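PDB 4F3N: uncharacterized ACR, COG1565 superfamily from Burkholderia thailandensis, which is of unknown function but probably acts as an S-adenosyl-L-methionine-dependent methyltransferase, perhaps on protein arginines. Local coordinates for residues 66-77 against 234-245; 78-86 against 328-337. All coordinates share one frame; numbering follows the deposited sequence.

Contact 1. Residues 66-77 against 234-245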
loop_
_atom_site.group_PDB
_atom_site.type_symbol
_atom_site.label_atom_id
_atom_site.label_comp_id
_atom_site.label_asym_id
_atom_site.label_seq_id
_atom_site.Cartn_x
_atom_site.Cartn_y
_atom_site.Cartn_z
ATOM N N ARG A 66 12.011 -21.285 10.419
ATOM C CA ARG A 66 13.246 -21.705 11.057
ATOM C C ARG A 66 13.956 -22.807 10.221
ATOM O O ARG A 66 15.175 -22.798 10.022
ATOM C CB ARG A 66 12.992 -22.237 12.455
ATOM C CG ARG A 66 12.687 -21.162 13.484
ATOM C CD ARG A 66 12.931 -21.709 14.902
ATOM N NE ARG A 66 11.964 -22.744 15.165
ATOM C CZ ARG A 66 10.713 -22.533 15.586
ATOM N NH1 ARG A 66 10.276 -21.309 15.884
ATOM N NH2 ARG A 66 9.905 -23.569 15.749
ATOM N N ALA A 67 13.153 -23.708 9.686
ATOM C CA ALA A 67 13.713 -24.776 8.855
ATOM C C ALA A 67 14.318 -24.228 7.559
ATOM O O ALA A 67 15.380 -24.656 7.130
ATOM C CB ALA A 67 12.640 -25.824 8.552
ATOM N N GLU A 68 13.645 -23.273 6.942
ATOM C CA GLU A 68 14.173 -22.638 5.767
ATOM C C GLU A 68 15.460 -21.899 6.031
ATOM O O GLU A 68 16.434 -22.023 5.273
ATOM C CB GLU A 68 13.161 -21.659 5.183
ATOM C CG GLU A 68 13.721 -21.075 3.898
ATOM C CD GLU A 68 12.710 -20.393 3.041
ATOM O OE1 GLU A 68 11.514 -20.704 3.136
ATOM O OE2 GLU A 68 13.181 -19.543 2.240
ATOM N N ILE A 69 15.489 -21.141 7.137
ATOM C CA ILE A 69 16.701 -20.418 7.510
ATOM C C ILE A 69 17.885 -21.362 7.743
ATOM O O ILE A 69 18.980 -21.126 7.228
ATOM C CB ILE A 69 16.475 -19.526 8.746
ATOM C CG1 ILE A 69 15.558 -18.354 8.386
ATOM C CG2 ILE A 69 17.831 -18.993 9.269
ATOM C CD1 ILE A 69 15.108 -17.575 9.601
ATOM N N ALA A 70 17.659 -22.456 8.452
ATOM C CA ALA A 70 18.725 -23.432 8.685
ATOM C C ALA A 70 19.182 -24.039 7.390
ATOM O O ALA A 70 20.385 -24.215 7.157
ATOM C CB ALA A 70 18.278 -24.534 9.642
ATOM N N SER A 71 18.249 -24.343 6.515
ATOM C CA SER A 71 18.624 -24.947 5.231
ATOM C C SER A 71 19.454 -24.024 4.365
ATOM O O SER A 71 20.324 -24.495 3.643
ATOM C CB SER A 71 17.425 -25.422 4.430
ATOM O OG SER A 71 16.783 -24.336 3.764
ATOM N N ALA A 72 19.211 -22.720 4.469
ATOM C CA ALA A 72 19.959 -21.702 3.711
ATOM C C ALA A 72 21.319 -21.314 4.284
ATOM O O ALA A 72 21.972 -20.423 3.753
ATOM C CB ALA A 72 19.079 -20.453 3.546
ATOM N N GLY A 73 21.773 -21.955 5.340
ATOM C CA GLY A 73 23.062 -21.643 5.967
ATOM C C GLY A 73 22.991 -20.681 7.137
ATOM O O GLY A 73 24.039 -20.224 7.649
ATOM N N GLY A 74 21.762 -20.398 7.600
ATOM C CA GLY A 74 21.548 -19.673 8.836
ATOM C C GLY A 74 21.065 -18.251 8.668
ATOM O O GLY A 74 20.947 -17.543 9.647
ATOM N N TRP A 75 20.775 -17.839 7.435
ATOM C CA TRP A 75 20.399 -16.444 7.162
ATOM C C TRP A 75 19.567 -16.306 5.928
ATOM O O TRP A 75 19.897 -16.894 4.866
ATOM C CB TRP A 75 21.661 -15.618 7.010
ATOM C CG TRP A 75 21.544 -14.116 6.908
ATOM C CD1 TRP A 75 21.732 -13.188 7.912
ATOM C CD2 TRP A 75 21.266 -13.320 5.689
ATOM N NE1 TRP A 75 21.542 -11.901 7.440
ATOM C CE2 TRP A 75 21.275 -11.921 6.101
ATOM C CE3 TRP A 75 20.999 -13.626 4.353
ATOM C CZ2 TRP A 75 21.028 -10.894 5.221
ATOM C CZ3 TRP A 75 20.790 -12.575 3.462
ATOM C CH2 TRP A 75 20.810 -11.242 3.878
ATOM N N ILE A 76 18.499 -15.514 6.036
ATOM C CA ILE A 76 17.703 -15.124 4.877
ATOM C C ILE A 76 17.465 -13.610 4.878
ATOM O O ILE A 76 17.462 -12.956 5.950
ATOM C CB ILE A 76 16.344 -15.848 4.840
ATOM C CG1 ILE A 76 15.496 -15.514 6.084
ATOM C CG2 ILE A 76 16.588 -17.330 4.731
ATOM C CD1 ILE A 76 14.053 -16.021 6.014
ATOM N N PRO A 77 17.294 -13.029 3.689
ATOM C CA PRO A 77 16.963 -11.597 3.717
ATOM C C PRO A 77 15.596 -11.323 4.395
ATOM O O PRO A 77 14.739 -12.203 4.445
ATOM C CB PRO A 77 16.967 -11.198 2.238
ATOM C CG PRO A 77 16.831 -12.451 1.479
ATOM C CD PRO A 77 17.287 -13.597 2.319
ATOM N N GLU A 234 23.407 -5.679 4.676
ATOM C CA GLU A 234 22.016 -6.127 4.720
ATOM C C GLU A 234 21.692 -6.702 6.087
ATOM O O GLU A 234 22.450 -7.516 6.625
ATOM C CB GLU A 234 21.733 -7.140 3.613
ATOM C CG GLU A 234 20.259 -7.542 3.596
ATOM C CD GLU A 234 19.738 -8.064 2.282
ATOM O OE1 GLU A 234 20.543 -8.426 1.378
ATOM O OE2 GLU A 234 18.491 -8.087 2.160
ATOM N N ARG A 235 20.539 -6.282 6.625
ATOM C CA ARG A 235 19.981 -6.818 7.813
ATOM C C ARG A 235 18.946 -7.896 7.433
ATOM O O ARG A 235 17.903 -7.593 6.880
ATOM C CB ARG A 235 19.344 -5.713 8.638
ATOM C CG ARG A 235 18.742 -6.256 9.930
ATOM C CD ARG A 235 18.539 -5.200 10.981
ATOM N NE ARG A 235 19.813 -4.713 11.496
ATOM C CZ ARG A 235 19.989 -3.903 12.534
ATOM N NH1 ARG A 235 18.972 -3.424 13.246
ATOM N NH2 ARG A 235 21.224 -3.558 12.856
ATOM N N GLY A 236 19.272 -9.146 7.763
ATOM C CA GLY A 236 18.385 -10.268 7.506
ATOM C C GLY A 236 17.999 -10.953 8.772
ATOM O O GLY A 236 18.023 -10.370 9.878
ATOM N N VAL A 237 17.542 -12.187 8.623
ATOM C CA VAL A 237 17.004 -12.953 9.721
ATOM C C VAL A 237 17.786 -14.249 9.910
ATOM O O VAL A 237 18.005 -14.993 8.937
ATOM C CB VAL A 237 15.519 -13.251 9.507
ATOM C CG1 VAL A 237 14.964 -13.938 10.763
ATOM C CG2 VAL A 237 14.726 -11.968 9.265
ATOM N N SER A 238 18.180 -14.498 11.166
ATOM C CA SER A 238 18.828 -15.718 11.592
ATOM C C SER A 238 18.062 -16.341 12.761
ATOM O O SER A 238 17.027 -15.836 13.158
ATOM C CB SER A 238 20.262 -15.434 12.003
ATOM O OG SER A 238 21.039 -15.106 10.860
ATOM N N ILE A 239 18.546 -17.465 13.277
ATOM C CA ILE A 239 17.984 -18.077 14.474
ATOM C C ILE A 239 19.086 -18.093 15.519
ATOM O O ILE A 239 20.228 -18.409 15.196
ATOM C CB ILE A 239 17.528 -19.525 14.136
ATOM C CG1 ILE A 239 16.381 -19.472 13.099
ATOM C CG2 ILE A 239 16.982 -20.289 15.329
ATOM C CD1 ILE A 239 15.156 -18.781 13.631
ATOM N N ASP A 240 18.767 -17.774 16.761
ATOM C CA ASP A 240 19.745 -17.891 17.836
ATOM C C ASP A 240 19.764 -19.294 18.451
ATOM O O ASP A 240 19.090 -20.226 17.978
ATOM C CB ASP A 240 19.538 -16.777 18.867
ATOM C CG ASP A 240 18.311 -16.987 19.741
ATOM O OD1 ASP A 240 17.724 -18.095 19.768
ATOM O OD2 ASP A 240 17.940 -16.014 20.409
ATOM N N ASP A 241 20.596 -19.452 19.487
ATOM C CA ASP A 241 20.849 -20.755 20.070
ATOM C C ASP A 241 19.631 -21.278 20.827
ATOM O O ASP A 241 19.548 -22.469 21.097
ATOM C CB ASP A 241 22.100 -20.723 20.965
ATOM C CG ASP A 241 22.026 -19.653 22.046
ATOM O OD1 ASP A 241 21.502 -18.563 21.764
ATOM O OD2 ASP A 241 22.487 -19.902 23.177
ATOM N N ALA A 242 18.686 -20.385 21.155
ATOM C CA ALA A 242 17.384 -20.798 21.753
ATOM C C ALA A 242 16.288 -20.949 20.722
ATOM O O ALA A 242 15.103 -21.063 21.081
ATOM C CB ALA A 242 16.916 -19.785 22.792
ATOM N N GLY A 243 16.645 -20.902 19.441
ATOM C CA GLY A 243 15.663 -21.069 18.390
ATOM C C GLY A 243 14.819 -19.835 18.092
ATOM O O GLY A 243 13.844 -19.929 17.354
ATOM N N ALA A 244 15.179 -18.668 18.610
ATOM C CA ALA A 244 14.388 -17.461 18.361
ATOM C C ALA A 244 14.876 -16.773 17.106
ATOM O O ALA A 244 16.061 -16.822 16.804
ATOM C CB ALA A 244 14.478 -16.479 19.517
ATOM N N PHE A 245 13.951 -16.107 16.412
ATOM C CA PHE A 245 14.369 -15.285 15.260
ATOM C C PHE A 245 15.190 -14.122 15.834
ATOM O O PHE A 245 14.825 -13.569 16.882
ATOM C CB PHE A 245 13.195 -14.738 14.484
ATOM C CG PHE A 245 12.368 -15.814 13.802
ATOM C CD1 PHE A 245 12.897 -16.561 12.780
ATOM C CD2 PHE A 245 11.075 -16.074 14.225
ATOM C CE1 PHE A 245 12.143 -17.555 12.151
ATOM C CE2 PHE A 245 10.310 -17.070 13.622
ATOM C CZ PHE A 245 10.854 -17.839 12.583
HETATM O O HOH W 1 20.712 -19.004 11.983
#
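I69 is the bump of the helix, pressed into a hollow formed by V237, I239 and F245. Its CD1 stands 3.8 Å from V237 CG1 and also meets the F245 ring at its edge, near the ring plane, while CG2 rests beside CG1 of I239. One turn earlier, R66 lays its aliphatic part over the end of the hairpin: CG packs 3.4 Å from CD1 of I239, the two chains crossing at about a right angle, and CD sits by the G243 carbonyl. The helix ends in a Schellman motif at G73, and G74 turns the chain onto the strand. There S238 OG donates to G74 O at 2.7 Å, and a water spans G74 O and I239 N. Beyond the turn, I76 N gives to V237 O and V237 N to I76 O (2.8 Å), an antiparallel hydrogen-bonded pair with both side chains on one face, toward F78 and Y81 of the next helix.

W75 swings the other way, CG anti to its backbone N (chi1 -172°), which brings the indole alongside the strand at G236, with V237 N over one face towards its rim. CZ2 comes 3.5 Å from G236 N; glycine, with no CB to push into the indole, allows so close an approach. E234 CG meets the indole edge in plane, its carboxylate turned 82° from the ring and salt-bridged to R223; NE1 bonds to A248 O. Helix 66-71 crosses strand 234-239 at 97°, and the short, weakly bonded strand 76-77 that follows adds to the antiparallel sheet beside 231-239.

Contact 2. Residues 78-86 against 328-337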
loop_
_atom_site.group_PDB
_atom_site.type_symbol
_atom_site.label_atom_id
_atom_site.label_comp_id
_atom_site.label_asym_id
_atom_site.label_seq_id
_atom_site.Cartn_x
_atom_site.Cartn_y
_atom_site.Cartn_z
ATOM N N PHE A 78 15.398 -10.108 4.907
ATOM C CA PHE A 78 14.150 -9.790 5.578
ATOM C C PHE A 78 12.964 -9.868 4.619
ATOM O O PHE A 78 11.841 -10.223 5.029
ATOM C CB PHE A 78 14.204 -8.419 6.232
ATOM C CG PHE A 78 13.023 -8.147 7.095
ATOM C CD1 PHE A 78 12.031 -7.288 6.670
ATOM C CD2 PHE A 78 12.853 -8.823 8.321
ATOM C CE1 PHE A 78 10.917 -7.061 7.446
ATOM C CE2 PHE A 78 11.712 -8.618 9.068
ATOM C CZ PHE A 78 10.742 -7.744 8.616
ATOM N N SER A 79 13.214 -9.555 3.357
ATOM C CA SER A 79 12.141 -9.622 2.319
ATOM C C SER A 79 11.510 -11.018 2.288
ATOM O O SER A 79 10.299 -11.179 2.101
ATOM C CB SER A 79 12.689 -9.252 0.940
ATOM O OG SER A 79 13.921 -9.954 0.650
ATOM N N ARG A 80 12.359 -12.025 2.426
ATOM C CA ARG A 80 11.898 -13.417 2.314
ATOM C C ARG A 80 11.059 -13.772 3.566
ATOM O O ARG A 80 10.011 -14.405 3.479
ATOM C CB ARG A 80 13.082 -14.342 2.170
ATOM C CG ARG A 80 12.690 -15.814 2.136
ATOM C CD ARG A 80 11.751 -16.177 1.001
ATOM N NE ARG A 80 11.527 -17.616 1.060
ATOM C CZ ARG A 80 10.637 -18.261 0.329
ATOM N NH1 ARG A 80 9.869 -17.615 -0.560
ATOM N NH2 ARG A 80 10.497 -19.562 0.513
ATOM N N TYR A 81 11.579 -13.388 4.730
ATOM C CA TYR A 81 10.855 -13.531 5.974
ATOM C C TYR A 81 9.486 -12.869 5.881
ATOM O O TYR A 81 8.443 -13.484 6.178
ATOM C CB TYR A 81 11.679 -12.964 7.158
ATOM C CG TYR A 81 10.919 -13.009 8.445
ATOM C CD1 TYR A 81 10.929 -14.144 9.233
ATOM C CD2 TYR A 81 10.153 -11.920 8.865
ATOM C CE1 TYR A 81 10.197 -14.201 10.433
ATOM C CE2 TYR A 81 9.406 -11.980 10.011
ATOM C CZ TYR A 81 9.396 -13.119 10.776
ATOM O OH TYR A 81 8.638 -13.161 11.940
ATOM N N MET A 82 9.485 -11.609 5.462
ATOM C CA MET A 82 8.262 -10.846 5.404
ATOM C C MET A 82 7.310 -11.460 4.376
ATOM O O MET A 82 6.112 -11.569 4.604
ATOM C CB MET A 82 8.576 -9.400 5.017
ATOM C CG MET A 82 7.407 -8.468 5.162
ATOM S SD MET A 82 7.987 -6.796 4.887
ATOM C CE MET A 82 6.466 -6.019 4.366
ATOM N N GLU A 83 7.858 -11.894 3.249
ATOM C CA GLU A 83 6.993 -12.524 2.218
ATOM C C GLU A 83 6.261 -13.722 2.800
ATOM O O GLU A 83 5.035 -13.906 2.595
ATOM C CB GLU A 83 7.791 -12.944 1.004
ATOM C CG GLU A 83 6.985 -13.753 -0.037
ATOM C CD GLU A 83 7.873 -14.335 -1.118
ATOM O OE1 GLU A 83 9.108 -14.109 -1.091
ATOM O OE2 GLU A 83 7.349 -15.086 -1.976
ATOM N N ARG A 84 6.989 -14.561 3.527
ATOM C CA ARG A 84 6.389 -15.773 4.027
ATOM C C ARG A 84 5.381 -15.545 5.176
ATOM O O ARG A 84 4.290 -16.144 5.176
ATOM C CB ARG A 84 7.496 -16.786 4.409
ATOM C CG ARG A 84 8.243 -17.358 3.217
ATOM C CD ARG A 84 7.316 -18.023 2.211
ATOM N NE ARG A 84 6.730 -19.260 2.725
ATOM C CZ ARG A 84 5.862 -20.020 2.044
ATOM N NH1 ARG A 84 5.382 -21.138 2.577
ATOM N NH2 ARG A 84 5.455 -19.654 0.837
ATOM N N VAL A 85 5.702 -14.675 6.130
ATOM C CA VAL A 85 4.804 -14.493 7.275
ATOM C C VAL A 85 3.533 -13.760 6.861
ATOM O O VAL A 85 2.454 -13.966 7.457
ATOM C CB VAL A 85 5.461 -13.820 8.498
ATOM C CG1 VAL A 85 6.698 -14.602 8.951
ATOM C CG2 VAL A 85 5.782 -12.365 8.211
ATOM N N LEU A 86 3.610 -12.957 5.794
ATOM C CA LEU A 86 2.447 -12.235 5.330
ATOM C C LEU A 86 1.643 -13.039 4.294
ATOM O O LEU A 86 0.427 -12.993 4.312
ATOM C CB LEU A 86 2.849 -10.865 4.764
ATOM C CG LEU A 86 3.470 -9.823 5.722
ATOM C CD1 LEU A 86 3.716 -8.503 4.979
ATOM C CD2 LEU A 86 2.523 -9.601 6.893
ATOM N N PRO A 328 9.014 -7.571 14.244
ATOM C CA PRO A 328 8.365 -8.451 13.290
ATOM C C PRO A 328 8.390 -9.956 13.606
ATOM O O PRO A 328 7.808 -10.717 12.852
ATOM C CB PRO A 328 9.163 -8.212 12.015
ATOM C CG PRO A 328 10.513 -7.951 12.516
ATOM C CD PRO A 328 10.321 -7.108 13.749
ATOM N N PHE A 329 9.037 -10.365 14.701
ATOM C CA PHE A 329 9.171 -11.756 15.075
ATOM C C PHE A 329 8.075 -12.160 16.072
ATOM O O PHE A 329 7.945 -13.324 16.418
ATOM C CB PHE A 329 10.568 -11.967 15.676
ATOM C CG PHE A 329 11.675 -11.582 14.733
ATOM C CD1 PHE A 329 11.626 -11.985 13.395
ATOM C CD2 PHE A 329 12.710 -10.820 15.159
ATOM C CE1 PHE A 329 12.623 -11.616 12.492
ATOM C CE2 PHE A 329 13.723 -10.469 14.287
ATOM C CZ PHE A 329 13.664 -10.851 12.962
ATOM N N VAL A 330 7.251 -11.207 16.479
ATOM C CA VAL A 330 6.030 -11.534 17.284
ATOM C C VAL A 330 5.014 -12.336 16.439
ATOM O O VAL A 330 4.658 -11.944 15.317
ATOM C CB VAL A 330 5.389 -10.248 17.858
ATOM C CG1 VAL A 330 3.963 -10.514 18.385
ATOM C CG2 VAL A 330 6.296 -9.628 18.926
ATOM N N TYR A 331 4.560 -13.452 16.991
ATOM C CA TYR A 331 3.528 -14.314 16.421
ATOM C C TYR A 331 3.436 -14.262 14.889
ATOM O O TYR A 331 2.493 -13.687 14.343
ATOM C CB TYR A 331 2.166 -14.021 17.071
ATOM C CG TYR A 331 2.148 -14.364 18.536
ATOM C CD1 TYR A 331 2.386 -15.675 18.959
ATOM C CD2 TYR A 331 1.959 -13.382 19.497
ATOM C CE1 TYR A 331 2.420 -15.990 20.310
ATOM C CE2 TYR A 331 1.979 -13.693 20.849
ATOM C CZ TYR A 331 2.237 -14.988 21.242
ATOM O OH TYR A 331 2.233 -15.306 22.593
ATOM N N PRO A 332 4.434 -14.847 14.199
ATOM C CA PRO A 332 4.372 -14.932 12.744
ATOM C C PRO A 332 2.998 -15.412 12.237
ATOM O O PRO A 332 2.474 -16.421 12.706
ATOM C CB PRO A 332 5.458 -15.957 12.394
ATOM C CG PRO A 332 6.450 -15.804 13.474
ATOM C CD PRO A 332 5.638 -15.511 14.734
ATOM N N GLY A 333 2.449 -14.687 11.292
ATOM C CA GLY A 333 1.158 -15.050 10.710
ATOM C C GLY A 333 -0.015 -14.377 11.392
ATOM O O GLY A 333 -1.144 -14.417 10.855
ATOM N N LEU A 334 0.185 -13.809 12.590
ATOM C CA LEU A 334 -0.921 -13.218 13.356
ATOM C C LEU A 334 -0.839 -11.705 13.486
ATOM O O LEU A 334 -1.684 -11.080 14.134
ATOM C CB LEU A 334 -1.017 -13.838 14.750
ATOM C CG LEU A 334 -1.093 -15.359 14.812
ATOM C CD1 LEU A 334 -1.216 -15.815 16.278
ATOM C CD2 LEU A 334 -2.255 -15.900 13.978
ATOM N N GLN A 335 0.190 -11.094 12.885
ATOM C CA GLN A 335 0.296 -9.666 12.869
ATOM C C GLN A 335 0.697 -9.169 11.471
ATOM O O GLN A 335 1.275 -9.920 10.671
ATOM C CB GLN A 335 1.296 -9.174 13.941
ATOM C CG GLN A 335 2.748 -9.592 13.691
ATOM C CD GLN A 335 3.732 -8.853 14.576
ATOM O OE1 GLN A 335 3.374 -8.298 15.632
ATOM N NE2 GLN A 335 5.010 -8.842 14.165
ATOM N N ASP A 336 0.372 -7.904 11.229
ATOM C CA ASP A 336 0.720 -7.166 10.012
ATOM C C ASP A 336 2.164 -6.691 10.157
ATOM O O ASP A 336 2.620 -6.439 11.256
ATOM C CB ASP A 336 -0.194 -5.920 9.960
ATOM C CG ASP A 336 -0.293 -5.302 8.624
ATOM O OD1 ASP A 336 0.359 -5.781 7.674
ATOM O OD2 ASP A 336 -1.058 -4.310 8.541
ATOM N N ILE A 337 2.863 -6.554 9.034
ATOM C CA ILE A 337 4.177 -5.923 8.994
ATOM C C ILE A 337 4.133 -4.966 7.801
ATOM O O ILE A 337 3.781 -5.386 6.688
ATOM C CB ILE A 337 5.346 -6.925 8.769
ATOM C CG1 ILE A 337 5.345 -8.049 9.846
ATOM C CG2 ILE A 337 6.674 -6.148 8.791
ATOM C CD1 ILE A 337 6.308 -9.207 9.571
#
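Helix 78-86 faces a loop that runs through a type II turn, Y331 to L334, into strand 336-342, the backbones coming closest at V85 and G333, whose CA atoms are 5.0 Å apart. It is packing of helix 78-87, which directly follows strand 76-77, against the loop leading into the small mixed sheet. The Y81 ring is held between two groups: V85 CG1 lies over one face and F329 CE1 over the opposite one, F329 presenting its edge in an edge-to-face pair with planes at 78° and centroids 5.2 Å apart. With CG anti to the backbone N (chi1 176°), the phenol reaches out to the loop, where OH donates to P328 O at 2.7 Å, tilted 32° from the carbonyl plane.

P328 CB lies at the edge of the F78 ring, in its plane, and P328 CG is 3.7 Å from F78 CE2. I337 points at the helix and is touched by M82, V85, L86 and Y81. The I337 and M82 side chains slide past each other in opposite directions, and L86 CD1 approaches I337 O at 3.6 Å. Both N and O of I337 are buried without a polar partner in the model. P332 CB packs on V85 CG1, while P332 O takes a hydrogen bond from S58 of helix 52-71. The D336 side chain is about 8 Å from that of T113, a residue of the S-adenosyl-L-homocysteine site, empty of that ligand in this chain. The V85 and I337 side chains cross at about a right angle, and CG2 of V85 presses on CD1 of I337 at 3.5 Å, closer than usual van der Waals contact.

From the N terminus, the chain runs through helix 52-71, through the short strand 76-77 and straight into helix 78-87, giving the first halves of both contacts in succession. Contact 1 closes a loop of 156 residues at strand 231-239; contact 2 closes one of 241 at the loop before strand 336-342. Their segments alternate, so the loops cross instead of nesting. Together they tie the helices 52-71 and 78-87 to both the antiparallel sheet and the small mixed sheet. The two meet directly: E68 and R80 form a salt bridge, and F329 packs on F245 and V237.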